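Local coordinates for protein pectate lyase (Bacillus subtilis, PDB 5AMV) that cleaves polygalacturonate by calcium-dependent elimination, leaving oligosaccharides with unsaturated galacturonosyl groups at their non-reducing ends, at residues K148-I153 with G190-W195; N230-I235 with G262-T267; F285-V290 with S315-A320; G342-D347 with G364-V369. One frame throughout, in Å; residues are numbered along the deposited sequence.

Contact 1: residues K148-I153 with G190-W195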
loop_
_atom_site.group_PDB
_atom_site.type_symbol
_atom_site.label_atom_id
_atom_site.label_comp_id
_atom_site.label_asym_id
_atom_site.label_seq_id
_atom_site.Cartn_x
_atom_site.Cartn_y
_atom_site.Cartn_z
ATOM N N LYS A 148 -9.040 -7.421 7.117
ATOM C CA LYS A 148 -10.371 -7.740 6.572
ATOM C C LYS A 148 -11.454 -7.279 7.529
ATOM O O LYS A 148 -12.642 -7.335 7.206
ATOM C CB LYS A 148 -10.530 -9.273 6.377
ATOM C CG LYS A 148 -9.388 -9.892 5.596
ATOM C CD LYS A 148 -9.626 -11.400 5.240
ATOM C CE LYS A 148 -9.605 -12.281 6.483
ATOM N NZ LYS A 148 -9.963 -13.719 6.159
ATOM N N SER A 149 -11.029 -6.803 8.686
ATOM C CA SER A 149 -11.909 -6.515 9.807
ATOM C C SER A 149 -12.236 -5.019 9.897
ATOM O O SER A 149 -11.778 -4.192 9.080
ATOM C CB SER A 149 -11.176 -6.951 11.072
ATOM O OG SER A 149 -9.948 -6.231 11.172
ATOM N N ASP A 150 -13.022 -4.663 10.912
ATOM C CA ASP A 150 -13.364 -3.275 11.185
ATOM C C ASP A 150 -12.590 -2.714 12.353
ATOM O O ASP A 150 -12.372 -3.396 13.354
ATOM C CB ASP A 150 -14.871 -3.156 11.489
ATOM C CG ASP A 150 -15.351 -1.696 11.637
ATOM O OD1 ASP A 150 -15.619 -1.076 10.582
ATOM O OD2 ASP A 150 -15.514 -1.165 12.768
ATOM N N ASN A 151 -12.217 -1.444 12.231
ATOM C CA ASN A 151 -11.789 -0.619 13.361
ATOM C C ASN A 151 -10.352 -0.931 13.772
ATOM O O ASN A 151 -10.074 -1.552 14.804
ATOM C CB ASN A 151 -12.745 -0.746 14.562
ATOM C CG ASN A 151 -12.490 0.320 15.604
ATOM O OD1 ASN A 151 -12.069 1.432 15.269
ATOM N ND2 ASN A 151 -12.766 0.003 16.868
ATOM N N VAL A 152 -9.428 -0.467 12.936
ATOM C CA VAL A 152 -8.025 -0.824 13.098
ATOM C C VAL A 152 -7.150 0.389 12.898
ATOM O O VAL A 152 -7.339 1.151 11.929
ATOM C CB VAL A 152 -7.596 -1.985 12.111
ATOM C CG1 VAL A 152 -6.076 -2.215 12.161
ATOM C CG2 VAL A 152 -8.345 -3.313 12.431
ATOM N N ILE A 153 -6.163 0.538 13.786
ATOM C CA ILE A 153 -5.226 1.659 13.726
ATOM C C ILE A 153 -3.802 1.098 13.609
ATOM O O ILE A 153 -3.435 0.255 14.396
ATOM C CB ILE A 153 -5.361 2.549 14.985
ATOM C CG1 ILE A 153 -6.748 3.218 15.009
ATOM C CG2 ILE A 153 -4.250 3.582 15.043
ATOM C CD1 ILE A 153 -7.026 3.960 16.323
ATOM N N GLY A 190 -11.474 -5.804 2.184
ATOM C CA GLY A 190 -12.782 -5.716 2.812
ATOM C C GLY A 190 -12.763 -4.949 4.125
ATOM O O GLY A 190 -13.801 -4.724 4.729
ATOM N N GLY A 191 -11.570 -4.545 4.587
ATOM C CA GLY A 191 -11.450 -3.869 5.872
ATOM C C GLY A 191 -12.121 -2.495 5.875
ATOM O O GLY A 191 -12.205 -1.793 4.843
ATOM N N THR A 192 -12.610 -2.110 7.043
ATOM C CA THR A 192 -13.387 -0.882 7.174
ATOM C C THR A 192 -12.984 -0.153 8.454
ATOM O O THR A 192 -12.599 -0.776 9.440
ATOM C CB THR A 192 -14.948 -1.160 7.212
ATOM O OG1 THR A 192 -15.242 -2.202 8.163
ATOM C CG2 THR A 192 -15.499 -1.582 5.854
ATOM N N HIS A 193 -13.129 1.170 8.459
ATOM C CA HIS A 193 -12.735 2.003 9.603
ATOM C C HIS A 193 -11.286 1.744 9.967
ATOM O O HIS A 193 -10.968 1.147 10.998
ATOM C CB HIS A 193 -13.674 1.881 10.819
ATOM C CG HIS A 193 -15.048 2.384 10.529
ATOM N ND1 HIS A 193 -16.110 1.540 10.301
ATOM C CD2 HIS A 193 -15.500 3.641 10.325
ATOM C CE1 HIS A 193 -17.192 2.268 10.056
ATOM N NE2 HIS A 193 -16.848 3.543 10.057
ATOM N N ILE A 194 -10.415 2.223 9.090
ATOM C CA ILE A 194 -8.981 1.994 9.229
ATOM C C ILE A 194 -8.236 3.314 9.185
ATOM O O ILE A 194 -8.531 4.152 8.383
ATOM C CB ILE A 194 -8.453 0.999 8.157
ATOM C CG1 ILE A 194 -9.059 -0.408 8.429
ATOM C CG2 ILE A 194 -6.873 0.901 8.162
ATOM C CD1 ILE A 194 -9.129 -1.275 7.258
ATOM N N TRP A 195 -7.278 3.457 10.095
ATOM C CA TRP A 195 -6.370 4.586 10.100
ATOM C C TRP A 195 -4.936 4.091 10.016
ATOM O O TRP A 195 -4.498 3.364 10.892
ATOM C CB TRP A 195 -6.533 5.417 11.390
ATOM C CG TRP A 195 -5.787 6.741 11.423
ATOM C CD1 TRP A 195 -5.406 7.526 10.362
ATOM C CD2 TRP A 195 -5.453 7.480 12.608
ATOM N NE1 TRP A 195 -4.808 8.705 10.830
ATOM C CE2 TRP A 195 -4.820 8.685 12.203
ATOM C CE3 TRP A 195 -5.597 7.212 13.989
ATOM C CZ2 TRP A 195 -4.355 9.636 13.125
ATOM C CZ3 TRP A 195 -5.104 8.155 14.911
ATOM C CH2 TRP A 195 -4.503 9.364 14.474
#

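Contact 2: residues N230-I235 with G262-T267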
loop_
_atom_site.group_PDB
_atom_site.type_symbol
_atom_site.label_atom_id
_atom_site.label_comp_id
_atom_site.label_asym_id
_atom_site.label_seq_id
_atom_site.Cartn_x
_atom_site.Cartn_y
_atom_site.Cartn_z
ATOM N N ASN A 230 -11.841 -5.211 -2.616
ATOM C CA ASN A 230 -12.984 -5.995 -2.140
ATOM C C ASN A 230 -13.906 -5.293 -1.129
ATOM O O ASN A 230 -14.225 -5.803 -0.027
ATOM C CB ASN A 230 -12.498 -7.370 -1.675
ATOM C CG ASN A 230 -11.775 -8.131 -2.787
ATOM O OD1 ASN A 230 -12.114 -7.993 -3.964
ATOM N ND2 ASN A 230 -10.747 -8.896 -2.420
ATOM N N GLY A 231 -14.289 -4.074 -1.492
ATOM C CA GLY A 231 -15.269 -3.319 -0.733
ATOM C C GLY A 231 -14.710 -2.664 0.511
ATOM O O GLY A 231 -15.477 -2.175 1.357
ATOM N N ALA A 232 -13.366 -2.628 0.624
ATOM C CA ALA A 232 -12.724 -1.852 1.669
ATOM C C ALA A 232 -13.365 -0.454 1.725
ATOM O O ALA A 232 -13.711 0.092 0.685
ATOM C CB ALA A 232 -11.205 -1.734 1.380
ATOM N N ASN A 233 -13.526 0.127 2.904
ATOM C CA ASN A 233 -14.286 1.397 2.982
ATOM C C ASN A 233 -14.036 2.131 4.289
ATOM O O ASN A 233 -13.871 1.498 5.334
ATOM C CB ASN A 233 -15.809 1.078 2.871
ATOM C CG ASN A 233 -16.615 2.141 2.160
ATOM O OD1 ASN A 233 -16.100 3.032 1.491
ATOM N ND2 ASN A 233 -17.940 2.056 2.333
ATOM N N TYR A 234 -14.031 3.464 4.221
ATOM C CA TYR A 234 -13.912 4.328 5.409
ATOM C C TYR A 234 -12.537 4.213 6.008
ATOM O O TYR A 234 -12.332 3.603 7.079
ATOM C CB TYR A 234 -15.001 4.089 6.467
ATOM C CG TYR A 234 -16.415 4.131 5.921
ATOM C CD1 TYR A 234 -16.850 5.237 5.165
ATOM C CD2 TYR A 234 -17.310 3.081 6.171
ATOM C CE1 TYR A 234 -18.151 5.304 4.693
ATOM C CE2 TYR A 234 -18.634 3.130 5.652
ATOM C CZ TYR A 234 -19.012 4.253 4.930
ATOM O OH TYR A 234 -20.314 4.336 4.438
ATOM N N ILE A 235 -11.597 4.844 5.302
ATOM C CA ILE A 235 -10.180 4.681 5.608
ATOM C C ILE A 235 -9.486 6.024 5.500
ATOM O O ILE A 235 -9.730 6.774 4.549
ATOM C CB ILE A 235 -9.545 3.738 4.555
ATOM C CG1 ILE A 235 -10.166 2.335 4.677
ATOM C CG2 ILE A 235 -7.992 3.666 4.697
ATOM C CD1 ILE A 235 -10.063 1.512 3.369
ATOM N N GLY A 262 -19.488 2.844 -4.802
ATOM C CA GLY A 262 -19.986 3.277 -3.492
ATOM C C GLY A 262 -19.092 2.946 -2.298
ATOM O O GLY A 262 -19.404 3.315 -1.160
ATOM N N LYS A 263 -17.997 2.250 -2.550
ATOM C CA LYS A 263 -17.062 1.896 -1.460
ATOM C C LYS A 263 -15.698 2.507 -1.788
ATOM O O LYS A 263 -15.622 3.487 -2.545
ATOM C CB LYS A 263 -16.986 0.391 -1.272
ATOM C CG LYS A 263 -18.422 -0.238 -1.108
ATOM C CD LYS A 263 -18.412 -1.605 -0.513
ATOM C CE LYS A 263 -19.803 -2.012 0.003
ATOM N NZ LYS A 263 -20.628 -2.462 -1.166
ATOM N N LEU A 264 -14.640 1.999 -1.151
ATOM C CA LEU A 264 -13.285 2.540 -1.387
ATOM C C LEU A 264 -13.262 4.030 -1.043
ATOM O O LEU A 264 -12.613 4.819 -1.697
ATOM C CB LEU A 264 -12.801 2.261 -2.839
ATOM C CG LEU A 264 -12.657 0.763 -3.166
ATOM C CD1 LEU A 264 -12.438 0.472 -4.646
ATOM C CD2 LEU A 264 -11.485 0.126 -2.325
ATOM N N LYS A 265 -13.971 4.414 0.009
ATOM C CA LYS A 265 -13.969 5.773 0.510
ATOM C C LYS A 265 -12.757 5.904 1.399
ATOM O O LYS A 265 -12.731 5.431 2.547
ATOM C CB LYS A 265 -15.253 6.109 1.269
ATOM C CG LYS A 265 -16.441 6.201 0.309
ATOM C CD LYS A 265 -17.699 6.464 1.126
ATOM C CE LYS A 265 -18.857 7.016 0.261
ATOM N NZ LYS A 265 -19.218 6.113 -0.890
ATOM N N ILE A 266 -11.764 6.580 0.829
ATOM C CA ILE A 266 -10.422 6.715 1.430
ATOM C C ILE A 266 -9.985 8.177 1.352
ATOM O O ILE A 266 -10.108 8.833 0.308
ATOM C CB ILE A 266 -9.439 5.825 0.669
ATOM C CG1 ILE A 266 -9.865 4.345 0.769
ATOM C CG2 ILE A 266 -8.001 6.012 1.231
ATOM C CD1 ILE A 266 -9.245 3.505 -0.364
ATOM N N THR A 267 -9.412 8.662 2.442
ATOM C CA THR A 267 -8.783 9.973 2.463
ATOM C C THR A 267 -7.281 9.818 2.596
ATOM O O THR A 267 -6.816 9.163 3.515
ATOM C CB THR A 267 -9.311 10.818 3.641
ATOM O OG1 THR A 267 -10.727 10.975 3.497
ATOM C CG2 THR A 267 -8.667 12.218 3.732
HETATM O O HOH W 1 -20.389 3.893 1.453
#

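Contact 3: residues F285-V290 with S315-A320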
loop_
_atom_site.group_PDB
_atom_site.type_symbol
_atom_site.label_atom_id
_atom_site.label_comp_id
_atom_site.label_asym_id
_atom_site.label_seq_id
_atom_site.Cartn_x
_atom_site.Cartn_y
_atom_site.Cartn_z
ATOM N N PHE A 285 -13.371 3.208 -9.087
ATOM C CA PHE A 285 -14.663 3.334 -8.357
ATOM C C PHE A 285 -14.756 4.307 -7.207
ATOM O O PHE A 285 -15.766 4.994 -7.058
ATOM C CB PHE A 285 -15.199 1.960 -7.894
ATOM C CG PHE A 285 -15.483 1.016 -9.047
ATOM C CD1 PHE A 285 -16.576 1.248 -9.897
ATOM C CD2 PHE A 285 -14.631 -0.057 -9.317
ATOM C CE1 PHE A 285 -16.821 0.390 -11.003
ATOM C CE2 PHE A 285 -14.858 -0.927 -10.427
ATOM C CZ PHE A 285 -15.981 -0.685 -11.270
ATOM N N GLY A 286 -13.727 4.381 -6.367
ATOM C CA GLY A 286 -13.896 5.047 -5.108
ATOM C C GLY A 286 -13.903 6.557 -5.101
ATOM O O GLY A 286 -13.309 7.228 -5.962
ATOM N N GLN A 287 -14.589 7.078 -4.090
ATOM C CA GLN A 287 -14.563 8.501 -3.753
ATOM C C GLN A 287 -13.360 8.715 -2.853
ATOM O O GLN A 287 -13.438 8.502 -1.632
ATOM C CB GLN A 287 -15.865 8.869 -3.030
ATOM C CG GLN A 287 -17.085 8.838 -3.974
ATOM C CD GLN A 287 -18.397 9.045 -3.208
ATOM O OE1 GLN A 287 -18.402 9.512 -2.062
ATOM N NE2 GLN A 287 -19.534 8.762 -3.882
ATOM N N VAL A 288 -12.244 9.135 -3.486
ATOM C CA VAL A 288 -10.958 9.188 -2.782
ATOM C C VAL A 288 -10.548 10.640 -2.677
ATOM O O VAL A 288 -10.365 11.316 -3.692
ATOM C CB VAL A 288 -9.913 8.344 -3.509
ATOM C CG1 VAL A 288 -8.561 8.406 -2.759
ATOM C CG2 VAL A 288 -10.402 6.909 -3.660
ATOM N N HIS A 289 -10.440 11.128 -1.439
ATOM C CA HIS A 289 -10.044 12.513 -1.196
ATOM C C HIS A 289 -8.524 12.539 -1.021
ATOM O O HIS A 289 -8.021 11.928 -0.104
ATOM C CB HIS A 289 -10.719 13.044 0.078
ATOM C CG HIS A 289 -10.538 14.514 0.291
ATOM N ND1 HIS A 289 -10.846 15.119 1.485
ATOM C CD2 HIS A 289 -10.116 15.509 -0.536
ATOM C CE1 HIS A 289 -10.617 16.421 1.394
ATOM N NE2 HIS A 289 -10.200 16.688 0.169
ATOM N N VAL A 290 -7.824 13.263 -1.877
ATOM C CA VAL A 290 -6.368 13.303 -1.924
ATOM C C VAL A 290 -5.931 14.747 -1.673
ATOM O O VAL A 290 -6.109 15.611 -2.535
ATOM C CB VAL A 290 -5.917 12.794 -3.302
ATOM C CG1 VAL A 290 -4.354 12.932 -3.503
ATOM C CG2 VAL A 290 -6.437 11.348 -3.530
ATOM N N SER A 315 -14.284 4.480 -13.504
ATOM C CA SER A 315 -15.276 5.086 -12.614
ATOM C C SER A 315 -14.642 5.707 -11.344
ATOM O O SER A 315 -15.318 5.917 -10.328
ATOM C CB SER A 315 -16.340 4.032 -12.265
ATOM O OG SER A 315 -17.449 4.619 -11.584
ATOM N N SER A 316 -13.336 5.988 -11.379
ATOM C CA SER A 316 -12.707 6.619 -10.228
ATOM C C SER A 316 -13.256 7.999 -9.948
ATOM O O SER A 316 -13.707 8.719 -10.871
ATOM C CB SER A 316 -11.170 6.697 -10.362
ATOM O OG SER A 316 -10.784 7.377 -11.536
ATOM N N LYS A 317 -13.251 8.381 -8.680
ATOM C CA LYS A 317 -13.745 9.677 -8.299
ATOM C C LYS A 317 -12.764 10.387 -7.372
ATOM O O LYS A 317 -13.089 10.714 -6.240
ATOM C CB LYS A 317 -15.145 9.539 -7.686
ATOM C CG LYS A 317 -16.177 9.079 -8.710
ATOM C CD LYS A 317 -17.520 8.753 -8.057
ATOM C CE LYS A 317 -18.605 8.501 -9.187
ATOM N NZ LYS A 317 -18.229 7.476 -10.175
ATOM N N ILE A 318 -11.555 10.608 -7.865
ATOM C CA ILE A 318 -10.549 11.297 -7.047
ATOM C C ILE A 318 -10.875 12.788 -6.974
ATOM O O ILE A 318 -11.133 13.450 -8.018
ATOM C CB ILE A 318 -9.122 11.107 -7.629
ATOM C CG1 ILE A 318 -8.736 9.615 -7.620
ATOM C CG2 ILE A 318 -8.120 12.008 -6.889
ATOM C CD1 ILE A 318 -7.477 9.295 -8.412
ATOM N N TYR A 319 -10.881 13.301 -5.749
ATOM C CA TYR A 319 -11.069 14.703 -5.472
ATOM C C TYR A 319 -9.798 15.219 -4.796
ATOM O O TYR A 319 -9.516 14.915 -3.626
ATOM C CB TYR A 319 -12.310 14.872 -4.587
ATOM C CG TYR A 319 -12.850 16.275 -4.483
ATOM C CD1 TYR A 319 -12.235 17.217 -3.662
ATOM C CD2 TYR A 319 -13.988 16.641 -5.181
ATOM C CE1 TYR A 319 -12.711 18.562 -3.538
ATOM C CE2 TYR A 319 -14.497 17.938 -5.061
ATOM C CZ TYR A 319 -13.867 18.897 -4.241
ATOM O OH TYR A 319 -14.384 20.178 -4.124
ATOM N N ALA A 320 -9.021 15.989 -5.561
ATOM C CA ALA A 320 -7.683 16.350 -5.122
ATOM C C ALA A 320 -7.571 17.832 -4.811
ATOM O O ALA A 320 -8.064 18.675 -5.578
ATOM C CB ALA A 320 -6.654 15.926 -6.190
HETATM O O HOH W 2 -17.835 4.919 -8.961
#

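Contact 4: residues G342-D347 with G364-V369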
loop_
_atom_site.group_PDB
_atom_site.type_symbol
_atom_site.label_atom_id
_atom_site.label_comp_id
_atom_site.label_asym_id
_atom_site.label_seq_id
_atom_site.Cartn_x
_atom_site.Cartn_y
_atom_site.Cartn_z
ATOM N N GLY A 342 -11.703 5.589 -17.043
ATOM C CA GLY A 342 -11.333 6.792 -16.285
ATOM C C GLY A 342 -11.704 8.063 -17.035
ATOM O O GLY A 342 -11.150 8.362 -18.101
ATOM N N THR A 343 -12.674 8.789 -16.519
ATOM C CA THR A 343 -13.195 9.942 -17.254
ATOM C C THR A 343 -13.178 11.280 -16.506
ATOM O O THR A 343 -13.453 12.328 -17.096
ATOM C CB THR A 343 -14.642 9.662 -17.722
ATOM O OG1 THR A 343 -15.528 9.650 -16.586
ATOM C CG2 THR A 343 -14.725 8.343 -18.458
ATOM N N ALA A 344 -12.895 11.267 -15.200
ATOM C CA ALA A 344 -13.127 12.437 -14.386
ATOM C C ALA A 344 -12.061 12.550 -13.283
ATOM O O ALA A 344 -11.613 11.536 -12.748
ATOM C CB ALA A 344 -14.504 12.364 -13.738
ATOM N N LEU A 345 -11.697 13.787 -12.981
ATOM C CA LEU A 345 -10.762 14.092 -11.892
ATOM C C LEU A 345 -11.049 15.518 -11.462
ATOM O O LEU A 345 -11.023 16.454 -12.296
ATOM C CB LEU A 345 -9.301 13.932 -12.327
ATOM C CG LEU A 345 -8.212 14.532 -11.416
ATOM C CD1 LEU A 345 -8.134 13.731 -10.061
ATOM C CD2 LEU A 345 -6.887 14.518 -12.138
ATOM N N TYR A 346 -11.354 15.699 -10.186
ATOM C CA TYR A 346 -11.353 17.045 -9.634
ATOM C C TYR A 346 -9.961 17.308 -9.085
ATOM O O TYR A 346 -9.500 16.557 -8.247
ATOM C CB TYR A 346 -12.367 17.192 -8.481
ATOM C CG TYR A 346 -12.423 18.577 -7.875
ATOM C CD1 TYR A 346 -11.465 19.016 -6.956
ATOM C CD2 TYR A 346 -13.418 19.473 -8.252
ATOM C CE1 TYR A 346 -11.500 20.305 -6.445
ATOM C CE2 TYR A 346 -13.477 20.745 -7.730
ATOM C CZ TYR A 346 -12.526 21.163 -6.834
ATOM O OH TYR A 346 -12.572 22.445 -6.345
ATOM N N ASP A 347 -9.305 18.371 -9.537
ATOM C CA ASP A 347 -8.107 18.817 -8.832
ATOM C C ASP A 347 -8.035 20.334 -8.782
ATOM O O ASP A 347 -8.307 21.031 -9.768
ATOM C CB ASP A 347 -6.775 18.169 -9.340
ATOM C CG ASP A 347 -6.282 18.767 -10.617
ATOM O OD1 ASP A 347 -6.969 18.585 -11.637
ATOM O OD2 ASP A 347 -5.208 19.400 -10.619
ATOM N N GLY A 364 -7.870 16.589 -20.470
ATOM C CA GLY A 364 -9.199 16.699 -21.068
ATOM C C GLY A 364 -10.276 15.919 -20.326
ATOM O O GLY A 364 -11.227 15.463 -20.941
ATOM N N LEU A 365 -10.111 15.722 -19.017
ATOM C CA LEU A 365 -11.084 14.933 -18.245
ATOM C C LEU A 365 -12.199 15.857 -17.771
ATOM O O LEU A 365 -12.054 17.084 -17.858
ATOM C CB LEU A 365 -10.397 14.310 -17.012
ATOM C CG LEU A 365 -9.323 13.279 -17.341
ATOM C CD1 LEU A 365 -8.570 12.908 -16.071
ATOM C CD2 LEU A 365 -9.918 12.021 -18.003
ATOM N N SER A 366 -13.302 15.271 -17.287
ATOM C CA SER A 366 -14.328 16.043 -16.605
ATOM C C SER A 366 -13.786 16.582 -15.281
ATOM O O SER A 366 -13.048 15.873 -14.548
ATOM C CB SER A 366 -15.579 15.193 -16.356
ATOM O OG SER A 366 -16.429 15.846 -15.445
ATOM N N SER A 367 -14.147 17.823 -14.988
ATOM C CA SER A 367 -13.685 18.512 -13.802
ATOM C C SER A 367 -14.426 18.111 -12.534
ATOM O O SER A 367 -14.025 18.503 -11.447
ATOM C CB SER A 367 -13.797 20.025 -14.000
ATOM O OG SER A 367 -15.167 20.418 -14.100
ATOM N N SER A 368 -15.523 17.366 -12.674
ATOM C CA SER A 368 -16.338 16.971 -11.538
ATOM C C SER A 368 -16.304 15.461 -11.395
ATOM O O SER A 368 -16.276 14.747 -12.394
ATOM C CB SER A 368 -17.778 17.413 -11.783
ATOM O OG SER A 368 -18.280 16.745 -12.931
ATOM N N VAL A 369 -16.331 14.980 -10.154
ATOM C CA VAL A 369 -16.362 13.537 -9.909
ATOM C C VAL A 369 -17.646 13.150 -9.174
ATOM O O VAL A 369 -17.753 12.045 -8.658
ATOM C CB VAL A 369 -15.099 13.062 -9.105
ATOM C CG1 VAL A 369 -13.874 12.930 -10.061
ATOM C CG2 VAL A 369 -14.843 14.000 -7.924
HETATM O O HOH W 3 -11.105 20.132 -11.427
#

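Contact 1: residues K148-I153 with G190-W195
D150 OD1 is gripped by two side chains of the neighbouring turn: H193 ND1 donates a hydrogen bond to it at 2.7 Å, and T192 OG1 reaches the same D150 OD1, also at 2.7 Å. The two donors use different lone pairs, the imidazole the syn one and the hydroxyl the anti one. D150 OD1 lies in the plane of the H193 ring, while the carboxylate is turned 78° from that plane. With CG anti to the backbone N (chi1 -174°), the D150 side chain swings across to T192, which it meets at about a right angle. H193 NE2 is bonded to Y17 O, so both ring nitrogens are engaged and the ring rotation is fixed. Both chains turn a corner here, at N151 and H193, and backbone bonds of the parallel pairing run past it, from N151 N to T192 O (2.9 Å) and from W195 N to V152 O (2.9 Å). Beyond the corner, I153 CG2 packs obliquely on W195 CE3 at 4.0 Å. The pair belongs to the right-handed parallel beta-helix of polysaccharide lyase family 1. Strands 152-155 and 194-197 are neighbours between strands 129-133 and 235-245, with V152 and I194 packed inward on I147 of strand 144-147.

Contact 2: residues N230-I235 with G262-T267
The two chains run in nearly the same direction, diverging by 25°, and become a regular parallel pair only at I235 and I266, where T267 N bonds to I235 O at 2.8 Å. Before that, L264 N bonds to A232 O at 2.8 Å and I235 N to K265 O at 3.0 Å, and between these the amide of N233 does the work of a backbone carbonyl: N233 OD1 accepts from K265 N at 2.9 Å, in the plane of its own C=O group. Its other end, N233 ND2, donates to a water at 3.2 Å, and that water donates in turn to G262 O. G262 O also receives K265 NZ at 2.8 Å, from above the carbonyl plane; a bend at chi4 (57°) folds the lysine tip back, closing its own turn. The stem of K265 meanwhile lies side by side with Y234, K265 CD resting 3.8 Å from Y234 CE1, and the other neighbours of that tyrosine include the rings of Y17, stacked on it, and H193. On the inward side I235 and I266 point the same way, with I235 CB 3.8 Å from I266 CG1, and both belong to the interior of the beta-helix. The asparagine amide thus supplements the backbone bonds where the chain is irregular, and N233 OD1, N233 ND2 and G262 O each have a partner, while regular pairing and aliphatic contact resume together at the isoleucines.

Contact 3: residues F285-V290 with S315-A320
Two successive rungs of the parallel beta-helix meet here, strands 287-290 and 317-320, whose axes pass 4.7 Å apart at 20°. Further along, away from the turn, the pairing is regular: Y319 N bonds to V288 O at 2.9 Å, and V290 N to Y319 O at the same 2.9 Å, both nearly straight at the hydrogen. Nearer the turn it slackens, since V288 N reaches K317 O only at 3.3 Å and from above the carbonyl plane. The Y319 carbonyl has a second neighbour in H289, whose CD2 lies 3.2 Å from Y319 O, and the oxygen sits in the plane of the imidazole, at its edge. H289 CG is anti to its backbone N (chi1 -171°), and the ring runs alongside the Y319 side chain, both pointing the same way; H289 NE2 is bonded to Q321 OE1. On the inward face the branches of V290 and I318 cross, V290 CG2 against I318 CG2 at 3.8 Å. At the other end, S315 CB approaches the F285 ring obliquely, 3.7 Å from F285 CD1. A water beside this turn lies 2.8 Å from F285 O, is hydrogen-bonded to it and to S315 OG, and accepts from K317 NZ, bridging the two rungs. Strand 287-296 is flanked on its other side by strand 266-274, and strand 317-326 by strand 346-348, where Y346 stacks on Y319. V288 and I318 pack across the interior on V283 of strand 282-283, and V290 and A320 on W310 of strand 310-312.

Contact 4: residues G342-D347 with G364-V369
V369 points toward the other segment, V369 CG1 meeting A344 CB at 3.8 Å and V369 CG2 reaching Y346 CB at 4.1 Å. The valine spans two residues of the other chain because chi1 (-79°) sets CG1 anti to the carbonyl carbon and CG2 between the backbone N and the carbonyl carbon, so that the branches diverge along that chain. L345, between those two residues, faces away overall, yet its CB lies 3.9 Å from L365 CD1. L365 in turn points toward the first chain, its CB and CD2 lying against the T343 carbonyl. The ring of Y346 runs out past S367, with S367 O approaching Y346 CD2 obliquely at 3.4 Å. Between these side chains the backbones join by a single bridge at A344 and S366: S366 N bonds to T343 O at 3.0 Å, and L345 N to S366 O at 2.9 Å, the latter almost straight at 172°. The segment 364-369 is no strand. It leaves the short helix 359-362 through a Schellman motif, with G364 at positive phi as the C-prime residue, and then lies beside the residues leading into strand 346-348, a rung near the C-terminal end of the parallel beta-helix. A water accepts from D347 N and donates weakly to S367 O, extending the link beyond the bridge. L345 O is bonded to S360 OG, and D347 OD1 to S360 N, tying the rung to the helix just before this loop; L345 and L365 both pack on I336 of strand 336-338.

Contacts 1 to 4 follow one another in chain order along the beta-helix, and neighbouring contacts touch through probable backbone hydrogen bonds: G191 O with N233 N between contacts 1 and 2, I266 O with H289 N between 2 and 3, where strands 266-274 and 287-296 adjoin, and A320 N with Y346 O between 3 and 4. Contact 3 is the buried one, contacts 1 and 2 are partly buried, and contact 4 lies at the surface. Their chemistry differs as well: a carboxylate fixes the corner in contact 1, an asparagine amide stands in for one backbone acceptor in contact 2, contact 3 relies chiefly on backbone pairing, and contact 4 mixes one bridge with aliphatic cover from a loop.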